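Local coordinates for protein dihydroorotate dehydrogenase (Schistosoma mansoni, PDB 6UY4) that probably catalyses the FMN-dependent oxidation of (S)-dihydroorotate to orotate with a quinone as electron acceptor, a step of de novo pyrimidine biosynthesis, at residues N250-V255 and S319-G324. Residues are numbered along the deposited sequence; the frame is centred on the assembly and turned at random.
Sequences NLKDIV and SALTKG
Two neighbouring outer helices of the TIM barrel, 248-259 and 305-321, meet here through Val-255, Lys-252 and Leu-251 of the first, Leu-321 of the second and Thr-322 next to it in the chain. Val-255 and Thr-322 form the nearest CA pair across the two segments, CA to CA 6.6 Å, and Val-255 directs its CB at the other segment. With CG1 anti to the backbone N (chi1 171°), both its methyls touch Leu-321 CB, CG1 at 3.7 Å. CG1 alone reaches Thr-322 CG2, at 3.6 Å. CG2 also meets Leu-321 CD1, at 4.0 Å. Leu-321 CD1 extends further along helix 248-259, to 3.8 Å from Lys-252 CG. Lys-252 takes part through CG, at the start of an extended chain, and its amine points off from the contact. Leu-321 crosses both Val-255 and Lys-252 at about a right angle. Leu-251 CG is a looser neighbour, 4.5 Å from Leu-321 CD1.

In the alternating beta/alpha order of the barrel, both helices cover the outside of the parallel strands; Leu-251 also packs on Ile-242 of strand 238-242 and on Cys-314 and Val-318 of helix 305-321. Thr-322 separates its functions: CG2 faces Val-255, while OG1, set by chi1 of 64°, hydrogen-bonds Val-318 O and weakly accepts Gly-324 N at 3.3 Å (141° at the hydrogen). Beyond it the chain turns off the helix at Lys-323, whose phi is positive.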
# COMPACT_ATOMS: atom_id res chain seq x y z
N ASN A 250 21.29 2.63 -5.61
CA ASN A 250 20.35 3.40 -4.81
C ASN A 250 19.59 2.51 -3.83
O ASN A 250 19.27 2.94 -2.72
CB ASN A 250 19.38 4.16 -5.71
CG ASN A 250 20.03 5.35 -6.39
OD1 ASN A 250 20.92 5.99 -5.83
ND2 ASN A 250 19.58 5.65 -7.60
N LEU A 251 19.29 1.27 -4.24
CA LEU A 251 18.64 0.33 -3.33
C LEU A 251 19.52 0.04 -2.12
O LEU A 251 19.03 -0.04 -0.99
CB LEU A 251 18.31 -0.96 -4.08
CG LEU A 251 17.30 -1.91 -3.45
CD1 LEU A 251 15.95 -1.24 -3.31
CD2 LEU A 251 17.19 -3.18 -4.29
N LYS A 252 20.83 -0.11 -2.34
CA LYS A 252 21.75 -0.32 -1.23
C LYS A 252 21.84 0.91 -0.34
O LYS A 252 21.94 0.80 0.89
CB LYS A 252 23.13 -0.70 -1.75
CG LYS A 252 23.18 -2.01 -2.51
CD LYS A 252 24.56 -2.28 -3.09
CE LYS A 252 24.59 -3.59 -3.86
NZ LYS A 252 25.94 -3.88 -4.40
N ASP A 253 21.80 2.11 -0.95
CA ASP A 253 21.86 3.34 -0.16
C ASP A 253 20.64 3.48 0.74
O ASP A 253 20.77 3.89 1.90
CB ASP A 253 21.98 4.54 -1.09
CG ASP A 253 23.32 4.60 -1.79
OD1 ASP A 253 24.19 3.74 -1.51
OD2 ASP A 253 23.52 5.51 -2.63
N ILE A 254 19.46 3.15 0.22
CA ILE A 254 18.24 3.23 1.04
C ILE A 254 18.34 2.28 2.22
O ILE A 254 18.01 2.64 3.35
CB ILE A 254 17.00 2.94 0.17
CG1 ILE A 254 16.83 4.01 -0.90
CG2 ILE A 254 15.76 2.85 1.04
CD1 ILE A 254 15.67 3.76 -1.83
N VAL A 255 18.81 1.05 1.98
CA VAL A 255 18.94 0.07 3.05
C VAL A 255 19.96 0.54 4.08
O VAL A 255 19.76 0.38 5.29
CB VAL A 255 19.30 -1.31 2.47
CG1 VAL A 255 19.66 -2.28 3.59
CG2 VAL A 255 18.16 -1.85 1.63
N SER A 319 15.83 -7.98 1.32
CA SER A 319 15.97 -8.93 2.42
C SER A 319 17.41 -9.41 2.57
O SER A 319 17.84 -9.73 3.68
CB SER A 319 15.03 -10.12 2.21
OG SER A 319 15.07 -10.99 3.32
N ALA A 320 18.16 -9.46 1.47
CA ALA A 320 19.56 -9.85 1.54
C ALA A 320 20.43 -8.71 2.06
O ALA A 320 21.39 -8.94 2.80
CB ALA A 320 20.06 -10.32 0.18
N LEU A 321 20.10 -7.47 1.69
CA LEU A 321 20.90 -6.33 2.13
C LEU A 321 20.69 -6.04 3.61
O LEU A 321 21.63 -5.64 4.31
CB LEU A 321 20.55 -5.10 1.29
CG LEU A 321 20.77 -5.24 -0.22
CD1 LEU A 321 20.38 -3.96 -0.94
CD2 LEU A 321 22.22 -5.60 -0.51
N THR A 322 19.47 -6.24 4.11
CA THR A 322 19.19 -6.02 5.52
C THR A 322 19.63 -7.18 6.40
O THR A 322 19.63 -7.04 7.63
CB THR A 322 17.69 -5.79 5.74
OG1 THR A 322 16.96 -6.97 5.39
CG2 THR A 322 17.20 -4.62 4.90
N LYS A 323 20.01 -8.32 5.81
CA LYS A 323 20.35 -9.53 6.55
C LYS A 323 19.21 -9.97 7.47
O LYS A 323 19.44 -10.60 8.50
CB LYS A 323 21.65 -9.35 7.34
CG LYS A 323 22.90 -9.33 6.47
CD LYS A 323 24.15 -9.07 7.30
CE LYS A 323 24.18 -7.66 7.84
NZ LYS A 323 25.46 -7.36 8.54
N GLY A 324 17.98 -9.66 7.09
CA GLY A 324 16.82 -10.03 7.88
C GLY A 324 16.70 -9.31 9.21
O GLY A 324 16.08 -9.83 10.13